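Local coordinates for protein lipocalin AI-4 (Rhodnius prolixus, PDB 5H9K) that binds cysteinyl leukotrienes as a salivary lipocalin of a blood-feeding insect, and so probably blunts the host's inflammatory response to the bite, at residues 92-97 with 111-116; 10-15 with 73-78; 24-29 with 124-129. All blocks are in the same frame, centred on the assembly; numbering follows the deposited sequence.

In the fold
From the N terminus, segment 10-15 comes first, in the loop ahead of helix 23-26, and interaction 2 sets it against the turn 73-78 that leads into strand 78-85. Helix 23-26 and the residues after it meet the end of strand 121-127 in interaction 3, a loop that begins inside that of interaction 2 and ends beyond it, so the two cross. Interaction 1 pairs strand 90-100 with the end of strand 105-111; it starts after interaction 2 has closed and falls wholly within the span of interaction 3. The C10-C111 disulfide joins interactions 1 and 2, while V97 packing on F26 and M95 on L124 link interaction 1 to interaction 3 across the barrel.

Interaction 1: 92-97 with 111-116; sequences TSYMAV and CGLYGS
The end of the antiparallel ladder between strands 90-100 and 105-111 in the lipocalin barrel is marked by Y94 and C111, a hydrogen-bonded pair. Two backbone bonds identify it: Y94 N donates to C111 O at 2.8 Å, and C111 N returns a bond to Y94 O with an N-H...O angle of 169°. Both side chains leave on the same face of the sheet, and their CB atoms lie 4.1 Å apart. The sulfur of C111 continues into the disulfide with C10, so the ladder is tied covalently to the N-terminal loop on this face.

Beyond this pair the 111-116 chain leaves the strand: the CA-CA distance widens from 4.9 Å for Y94-C111 to 5.9 Å for T92-L113. T92 O and L113 N do not bond directly; a water bridges them, donating to T92 O at 2.7 Å and accepting from L113 N at 3.0 Å. The side chains still meet over this widened part. With L113 CG anti to the backbone N (chi1 -176°), the leucine lies alongside T92, the two pointing the same way, and L113 CD2 comes to 3.6 Å from T92 CB. The same methyl approaches Y94 CE1 at 4.2 Å, near the plane of the tyrosine ring and at its edge. P7 touches both Y94 and L113, adding a residue of the N-terminal loop to this apolar cluster, while T92 OG1 finds its hydrogen-bond partner in Q82 of the next strand.

Direct pairing therefore gives way to water-mediated pairing within two residues. G112, in between, bonds through its backbone to K120. The change implies that, between these two segments, backbone bonds fix C111 while L113 is held by apolar contact and one shared water, which satisfies both backbone groups.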
loop_
_atom_site.group_PDB
_atom_site.type_symbol
_atom_site.label_atom_id
_atom_site.label_comp_id
_atom_site.label_asym_id
_atom_site.label_seq_id
_atom_site.Cartn_x
_atom_site.Cartn_y
_atom_site.Cartn_z
ATOM N N THR A 92 -5.766 12.425 -0.345
ATOM C CA THR A 92 -6.046 11.334 0.583
ATOM C C THR A 92 -5.943 10.004 -0.151
ATOM O O THR A 92 -6.399 9.875 -1.287
ATOM C CB THR A 92 -7.446 11.476 1.205
ATOM O OG1 THR A 92 -7.524 12.711 1.932
ATOM C CG2 THR A 92 -7.784 10.305 2.133
ATOM N N SER A 93 -5.329 9.025 0.495
ATOM C CA SER A 93 -5.196 7.692 -0.057
ATOM C C SER A 93 -5.538 6.668 1.018
ATOM O O SER A 93 -5.035 6.766 2.143
ATOM C CB SER A 93 -3.771 7.481 -0.570
ATOM O OG SER A 93 -3.630 6.239 -1.226
ATOM N N TYR A 94 -6.366 5.685 0.689
ATOM C CA TYR A 94 -6.682 4.621 1.645
ATOM C C TYR A 94 -5.832 3.395 1.362
ATOM O O TYR A 94 -5.656 3.015 0.199
ATOM C CB TYR A 94 -8.165 4.246 1.590
ATOM C CG TYR A 94 -9.078 5.385 1.972
ATOM C CD1 TYR A 94 -9.361 6.398 1.068
ATOM C CD2 TYR A 94 -9.644 5.459 3.240
ATOM C CE1 TYR A 94 -10.181 7.447 1.407
ATOM C CE2 TYR A 94 -10.468 6.509 3.586
ATOM C CZ TYR A 94 -10.731 7.493 2.661
ATOM O OH TYR A 94 -11.557 8.549 2.981
ATOM N N MET A 95 -5.296 2.774 2.405
ATOM C CA MET A 95 -4.518 1.556 2.216
ATOM C C MET A 95 -4.778 0.583 3.337
ATOM O O MET A 95 -5.023 0.984 4.478
ATOM C CB MET A 95 -3.009 1.834 2.154
ATOM C CG MET A 95 -2.571 3.030 1.307
ATOM S SD MET A 95 -0.775 3.295 1.274
ATOM C CE MET A 95 -0.384 2.145 -0.006
ATOM N N ALA A 96 -4.689 -0.695 3.000
ATOM C CA ALA A 96 -4.782 -1.766 3.967
ATOM C C ALA A 96 -3.644 -2.721 3.717
ATOM O O ALA A 96 -3.333 -3.023 2.566
ATOM C CB ALA A 96 -6.110 -2.500 3.847
ATOM N N VAL A 97 -3.038 -3.214 4.788
ATOM C CA VAL A 97 -2.059 -4.286 4.658
ATOM C C VAL A 97 -2.833 -5.606 4.669
ATOM O O VAL A 97 -3.379 -6.028 5.694
ATOM C CB VAL A 97 -0.984 -4.245 5.759
ATOM C CG1 VAL A 97 -0.021 -5.394 5.570
ATOM C CG2 VAL A 97 -0.221 -2.917 5.702
ATOM N N CYS A 111 -6.576 2.536 -2.367
ATOM C CA CYS A 111 -7.680 3.254 -3.001
ATOM C C CYS A 111 -7.398 4.730 -3.062
ATOM O O CYS A 111 -7.054 5.326 -2.051
ATOM C CB CYS A 111 -8.976 3.067 -2.223
ATOM S SG CYS A 111 -9.559 1.406 -2.203
ATOM N N GLY A 112 -7.569 5.326 -4.234
ATOM C CA GLY A 112 -7.471 6.767 -4.367
ATOM C C GLY A 112 -8.724 7.456 -3.877
ATOM O O GLY A 112 -9.712 6.808 -3.487
ATOM N N LEU A 113 -8.693 8.781 -3.910
ATOM C CA LEU A 113 -9.848 9.576 -3.524
ATOM C C LEU A 113 -9.887 10.836 -4.358
ATOM O O LEU A 113 -8.895 11.553 -4.468
ATOM C CB LEU A 113 -9.819 9.938 -2.028
ATOM C CG LEU A 113 -11.058 10.692 -1.522
ATOM C CD1 LEU A 113 -12.304 9.808 -1.514
ATOM C CD2 LEU A 113 -10.823 11.307 -0.143
ATOM N N TYR A 114 -11.039 11.086 -4.961
ATOM C CA TYR A 114 -11.305 12.356 -5.611
ATOM C C TYR A 114 -12.660 12.810 -5.104
ATOM O O TYR A 114 -13.677 12.158 -5.359
ATOM C CB TYR A 114 -11.291 12.226 -7.132
ATOM C CG TYR A 114 -11.408 13.550 -7.850
ATOM C CD1 TYR A 114 -12.647 14.085 -8.154
ATOM C CD2 TYR A 114 -10.271 14.264 -8.220
ATOM C CE1 TYR A 114 -12.752 15.295 -8.814
ATOM C CE2 TYR A 114 -10.368 15.474 -8.878
ATOM C CZ TYR A 114 -11.612 15.988 -9.169
ATOM O OH TYR A 114 -11.717 17.197 -9.830
ATOM N N GLY A 115 -12.681 13.910 -4.360
ATOM C CA GLY A 115 -13.904 14.329 -3.704
ATOM C C GLY A 115 -14.294 13.298 -2.658
ATOM O O GLY A 115 -13.560 13.066 -1.703
ATOM N N SER A 116 -15.448 12.667 -2.839
ATOM C CA SER A 116 -15.935 11.714 -1.846
ATOM C C SER A 116 -15.908 10.265 -2.327
ATOM O O SER A 116 -16.426 9.376 -1.654
ATOM C CB SER A 116 -17.355 12.081 -1.425
ATOM O OG SER A 116 -18.201 12.189 -2.556
HETATM O O HOH W 1 -5.815 9.634 -3.868
#

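Interaction 2: 10-15 with 73-78; sequences CNALSG and SGNQGF
F78 drives its ring end into the bend of segment 10-15, and the close part of the contact lies here. Ring atom F78 CZ comes to 3.2 Å from N11 O, while F78 CE1 lies 3.5 Å from A12 O. A12 O sits at the ring edge near its plane, whereas N11 O approaches obliquely. The disulfide sulfur of C10, bonded to C111, adds a sulfur-aromatic contact: placed anti to the backbone N (chi1 -174°), C10 SG is carried to 3.9 Å from F78 CE2 and stands obliquely, 59° off the ring normal. From another direction L13 CD1 approaches F78 CZ at 4.1 Å, the two side chains crossing at about a right angle. A96 of the adjacent strand 90-100 and Y109 of strand 105-111 also pack on F78.

Both backbones are shaped by local turns. An Asx turn bends the N-terminal loop of this lipocalin, with N11 OD1 accepting from L13 N at 2.8 Å on a lone pair in the carbonyl plane. Opposite it, a type II beta turn from N75 to F78 closes through F78 N to N75 O and delivers the phenylalanine at the start of strand 78-85.

Toward solvent the fit is looser. The two segments share no hydrogen bond, and N75 ND2 merely approaches the methyl A12 CB at 3.9 Å. The other end of that amide, N75 OD1, accepts from I6 N, while the N11 side chain starts away from segment 73-78, on the solvent-exposed side.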
loop_
_atom_site.group_PDB
_atom_site.type_symbol
_atom_site.label_atom_id
_atom_site.label_comp_id
_atom_site.label_asym_id
_atom_site.label_seq_id
_atom_site.Cartn_x
_atom_site.Cartn_y
_atom_site.Cartn_z
ATOM N N CYS A 10 -14.087 1.728 -3.345
ATOM C CA CYS A 10 -12.968 1.077 -2.667
ATOM C C CYS A 10 -13.446 -0.269 -2.129
ATOM O O CYS A 10 -14.455 -0.337 -1.419
ATOM C CB CYS A 10 -12.428 1.969 -1.540
ATOM S SG CYS A 10 -10.937 1.389 -0.724
ATOM N N ASN A 11 -12.755 -1.342 -2.492
ATOM C CA ASN A 11 -13.157 -2.671 -2.049
ATOM C C ASN A 11 -12.893 -2.848 -0.549
ATOM O O ASN A 11 -11.785 -2.588 -0.074
ATOM C CB ASN A 11 -12.424 -3.741 -2.856
ATOM C CG ASN A 11 -13.111 -5.086 -2.790
ATOM O OD1 ASN A 11 -13.387 -5.599 -1.711
ATOM N ND2 ASN A 11 -13.418 -5.654 -3.951
ATOM N N ALA A 12 -13.902 -3.286 0.197
ATOM C CA ALA A 12 -13.770 -3.462 1.644
ATOM C C ALA A 12 -12.935 -4.694 2.005
ATOM O O ALA A 12 -12.511 -4.845 3.156
ATOM C CB ALA A 12 -15.133 -3.552 2.285
ATOM N N LEU A 13 -12.723 -5.574 1.029
ATOM C CA LEU A 13 -11.936 -6.798 1.217
ATOM C C LEU A 13 -12.454 -7.652 2.372
ATOM O O LEU A 13 -11.669 -8.168 3.162
ATOM C CB LEU A 13 -10.460 -6.462 1.460
ATOM C CG LEU A 13 -9.744 -5.652 0.385
ATOM C CD1 LEU A 13 -8.315 -5.326 0.817
ATOM C CD2 LEU A 13 -9.763 -6.434 -0.903
ATOM N N SER A 14 -13.771 -7.795 2.469
ATOM C CA SER A 14 -14.357 -8.565 3.559
ATOM C C SER A 14 -13.783 -9.972 3.624
ATOM O O SER A 14 -13.796 -10.707 2.638
ATOM C CB SER A 14 -15.875 -8.635 3.414
ATOM O OG SER A 14 -16.463 -7.357 3.564
ATOM N N GLY A 15 -13.271 -10.336 4.791
ATOM C CA GLY A 15 -12.763 -11.675 5.010
ATOM C C GLY A 15 -11.396 -11.959 4.412
ATOM O O GLY A 15 -10.911 -13.083 4.516
ATOM N N SER A 73 -12.278 2.940 11.340
ATOM C CA SER A 73 -12.852 2.030 12.339
ATOM C C SER A 73 -13.823 0.968 11.793
ATOM O O SER A 73 -13.901 -0.141 12.333
ATOM C CB SER A 73 -13.554 2.842 13.434
ATOM O OG SER A 73 -14.659 3.570 12.930
ATOM N N GLY A 74 -14.538 1.298 10.725
ATOM C CA GLY A 74 -15.546 0.402 10.185
ATOM C C GLY A 74 -15.022 -0.578 9.159
ATOM O O GLY A 74 -15.769 -1.443 8.706
ATOM N N ASN A 75 -13.745 -0.449 8.800
ATOM C CA ASN A 75 -13.112 -1.341 7.833
ATOM C C ASN A 75 -11.767 -1.772 8.390
ATOM O O ASN A 75 -10.749 -1.112 8.175
ATOM C CB ASN A 75 -12.966 -0.658 6.467
ATOM C CG ASN A 75 -14.292 -0.231 5.894
ATOM O OD1 ASN A 75 -14.668 0.941 5.969
ATOM N ND2 ASN A 75 -15.033 -1.188 5.340
ATOM N N GLN A 76 -11.779 -2.863 9.149
ATOM C CA GLN A 76 -10.576 -3.286 9.861
ATOM C C GLN A 76 -9.387 -3.480 8.919
ATOM O O GLN A 76 -9.498 -4.103 7.869
ATOM C CB GLN A 76 -10.854 -4.565 10.651
ATOM C CG GLN A 76 -11.740 -4.345 11.864
ATOM C CD GLN A 76 -11.899 -5.595 12.702
ATOM O OE1 GLN A 76 -10.969 -6.395 12.824
ATOM N NE2 GLN A 76 -13.083 -5.776 13.283
ATOM N N GLY A 77 -8.258 -2.899 9.294
ATOM C CA GLY A 77 -7.054 -2.995 8.488
ATOM C C GLY A 77 -6.829 -1.794 7.598
ATOM O O GLY A 77 -5.714 -1.576 7.127
ATOM N N PHE A 78 -7.862 -0.993 7.370
ATOM C CA PHE A 78 -7.705 0.179 6.515
ATOM C C PHE A 78 -7.206 1.400 7.266
ATOM O O PHE A 78 -7.561 1.633 8.426
ATOM C CB PHE A 78 -9.024 0.530 5.816
ATOM C CG PHE A 78 -9.294 -0.278 4.574
ATOM C CD1 PHE A 78 -9.876 -1.528 4.666
ATOM C CD2 PHE A 78 -8.944 0.207 3.320
ATOM C CE1 PHE A 78 -10.136 -2.275 3.526
ATOM C CE2 PHE A 78 -9.211 -0.546 2.175
ATOM C CZ PHE A 78 -9.795 -1.780 2.290
#

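Interaction 3: 24-29 with 124-129; sequences NRFFTG and LLFNRQ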
loop_
_atom_site.group_PDB
_atom_site.type_symbol
_atom_site.label_atom_id
_atom_site.label_comp_id
_atom_site.label_asym_id
_atom_site.label_seq_id
_atom_site.Cartn_x
_atom_site.Cartn_y
_atom_site.Cartn_z
ATOM N N ASN A 24 3.006 -1.420 14.436
ATOM C CA ASN A 24 4.325 -0.921 14.787
ATOM C C ASN A 24 5.432 -1.585 13.980
ATOM O O ASN A 24 6.357 -0.903 13.540
ATOM C CB ASN A 24 4.589 -1.112 16.272
ATOM C CG ASN A 24 5.506 -0.048 16.840
ATOM O OD1 ASN A 24 5.653 1.035 16.270
ATOM N ND2 ASN A 24 6.106 -0.337 17.985
ATOM N N ARG A 25 5.340 -2.898 13.776
ATOM C CA ARG A 25 6.343 -3.630 13.001
ATOM C C ARG A 25 6.278 -3.318 11.513
ATOM O O ARG A 25 7.302 -3.328 10.816
ATOM C CB ARG A 25 6.200 -5.134 13.207
ATOM C CG ARG A 25 6.521 -5.596 14.607
ATOM C CD ARG A 25 6.533 -7.106 14.683
ATOM N NE ARG A 25 7.661 -7.695 13.962
ATOM C CZ ARG A 25 7.775 -8.993 13.701
ATOM N NH1 ARG A 25 6.829 -9.832 14.097
ATOM N NH2 ARG A 25 8.833 -9.451 13.042
ATOM N N PHE A 26 5.085 -3.032 11.012
ATOM C CA PHE A 26 4.984 -2.652 9.619
ATOM C C PHE A 26 5.532 -1.239 9.387
ATOM O O PHE A 26 6.263 -1.015 8.418
ATOM C CB PHE A 26 3.539 -2.746 9.105
ATOM C CG PHE A 26 3.413 -2.282 7.690
ATOM C CD1 PHE A 26 3.756 -3.121 6.647
ATOM C CD2 PHE A 26 3.045 -0.979 7.400
ATOM C CE1 PHE A 26 3.699 -2.677 5.339
ATOM C CE2 PHE A 26 2.990 -0.530 6.099
ATOM C CZ PHE A 26 3.327 -1.381 5.057
ATOM N N PHE A 27 5.177 -0.297 10.261
ATOM C CA PHE A 27 5.598 1.098 10.126
ATOM C C PHE A 27 6.952 1.374 10.768
ATOM O O PHE A 27 7.150 2.371 11.465
ATOM C CB PHE A 27 4.532 2.018 10.704
ATOM C CG PHE A 27 3.275 2.070 9.873
ATOM C CD1 PHE A 27 3.222 2.838 8.717
ATOM C CD2 PHE A 27 2.154 1.347 10.243
ATOM C CE1 PHE A 27 2.062 2.881 7.944
ATOM C CE2 PHE A 27 0.990 1.382 9.482
ATOM C CZ PHE A 27 0.942 2.149 8.331
ATOM N N THR A 28 7.880 0.462 10.529
ATOM C CA THR A 28 9.272 0.666 10.887
ATOM C C THR A 28 10.125 0.192 9.726
ATOM O O THR A 28 9.864 -0.866 9.147
ATOM C CB THR A 28 9.643 -0.098 12.154
ATOM O OG1 THR A 28 8.792 0.340 13.220
ATOM C CG2 THR A 28 11.098 0.171 12.540
ATOM N N GLY A 29 11.121 0.989 9.360
ATOM C CA GLY A 29 12.033 0.599 8.305
ATOM C C GLY A 29 11.497 0.889 6.914
ATOM O O GLY A 29 10.361 1.334 6.726
ATOM N N LEU A 124 -0.401 -3.586 -4.185
ATOM C CA LEU A 124 1.013 -3.240 -4.158
ATOM C C LEU A 124 1.810 -4.293 -3.407
ATOM O O LEU A 124 1.410 -4.693 -2.310
ATOM C CB LEU A 124 1.211 -1.892 -3.463
ATOM C CG LEU A 124 0.259 -0.777 -3.883
ATOM C CD1 LEU A 124 0.469 0.436 -2.984
ATOM C CD2 LEU A 124 0.471 -0.394 -5.338
ATOM N N LEU A 125 2.922 -4.743 -3.973
ATOM C CA LEU A 125 3.823 -5.652 -3.268
ATOM C C LEU A 125 5.024 -4.870 -2.749
ATOM O O LEU A 125 5.824 -4.335 -3.536
ATOM C CB LEU A 125 4.277 -6.808 -4.168
ATOM C CG LEU A 125 5.296 -7.736 -3.491
ATOM C CD1 LEU A 125 4.716 -8.377 -2.248
ATOM C CD2 LEU A 125 5.757 -8.802 -4.450
ATOM N N PHE A 126 5.116 -4.784 -1.425
ATOM C CA PHE A 126 6.233 -4.157 -0.719
ATOM C C PHE A 126 7.221 -5.249 -0.326
ATOM O O PHE A 126 6.828 -6.313 0.171
ATOM C CB PHE A 126 5.764 -3.434 0.551
ATOM C CG PHE A 126 5.173 -2.056 0.335
ATOM C CD1 PHE A 126 4.737 -1.621 -0.897
ATOM C CD2 PHE A 126 5.041 -1.208 1.418
ATOM C CE1 PHE A 126 4.189 -0.337 -1.041
ATOM C CE2 PHE A 126 4.488 0.055 1.285
ATOM C CZ PHE A 126 4.073 0.487 0.057
ATOM N N ASN A 127 8.505 -4.971 -0.523
ATOM C CA ASN A 127 9.584 -5.894 -0.191
ATOM C C ASN A 127 10.643 -5.167 0.623
ATOM O O ASN A 127 10.963 -4.014 0.334
ATOM C CB ASN A 127 10.222 -6.460 -1.465
ATOM C CG ASN A 127 9.765 -7.866 -1.789
ATOM O OD1 ASN A 127 9.884 -8.770 -0.959
ATOM N ND2 ASN A 127 9.250 -8.064 -3.003
ATOM N N ARG A 128 11.204 -5.828 1.628
ATOM C CA ARG A 128 12.263 -5.183 2.393
ATOM C C ARG A 128 13.524 -4.979 1.544
ATOM O O ARG A 128 14.278 -4.039 1.780
ATOM C CB ARG A 128 12.578 -5.989 3.652
ATOM C CG ARG A 128 11.447 -5.969 4.678
ATOM C CD ARG A 128 11.180 -4.560 5.202
ATOM N NE ARG A 128 10.360 -4.598 6.408
ATOM C CZ ARG A 128 10.022 -3.528 7.115
ATOM N NH1 ARG A 128 10.403 -2.316 6.722
ATOM N NH2 ARG A 128 9.280 -3.681 8.209
ATOM N N GLN A 129 13.733 -5.851 0.562
ATOM C CA GLN A 129 14.871 -5.727 -0.339
ATOM C C GLN A 129 14.403 -5.250 -1.703
ATOM O O GLN A 129 13.392 -5.729 -2.224
ATOM C CB GLN A 129 15.609 -7.060 -0.466
ATOM C CG GLN A 129 16.152 -7.578 0.861
ATOM C CD GLN A 129 16.876 -8.902 0.733
ATOM O OE1 GLN A 129 16.381 -9.944 1.171
ATOM N NE2 GLN A 129 18.059 -8.868 0.139
#
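R128 lays the outer edge of its guanidinium group against the backbone just beyond helix 23-26, with both terminal nitrogens directed at T28 O. Arginine and helix lie at one end of the lipocalin barrel, where strand 121-127 finishes beside the short N-terminal helix. G29, D30 and W31 form the G-x-W motif of the lipocalin fold, and R128 makes a cation-pi contact with its tryptophan, the arginine-on-tryptophan packing characteristic of the family.

The grip is end-on and converges on one acceptor. R128 NH1 donates to T28 O at 2.9 Å, using a lone pair in the carbonyl plane, whereas R128 NH2 reaches the same oxygen at 3.0 Å, nearly along the C=O axis. Their N-H...O angles, 143° and 136°, show that neither bond is straight, as expected when two donors share an atom. The acceptor lies near the guanidinium plane. A bend at chi2 turns the arginine chain toward the 24-29 segment, and further bonds from NE to Y102 O and from NH1 to D30 O fix the rotation of the group.

Deeper in the barrel, F26 and F126 make the apolar part of the contact. Their side chains cross at about a right angle, and F26 CZ meets F126 CD2 at 4.0 Å. F26 CG is anti to the backbone N (chi1 177°), which carries the ring inward from the helix. W31 stacks on F26, meets F126, and takes the cation-pi contact of R128, so it links the two parts of the contact.

The receiving segment is itself held in shape: the hydroxyl T28 OG1 donates to N24 O at 2.8 Å, bringing T28, two residues past the helix end, back to N24 in the helix.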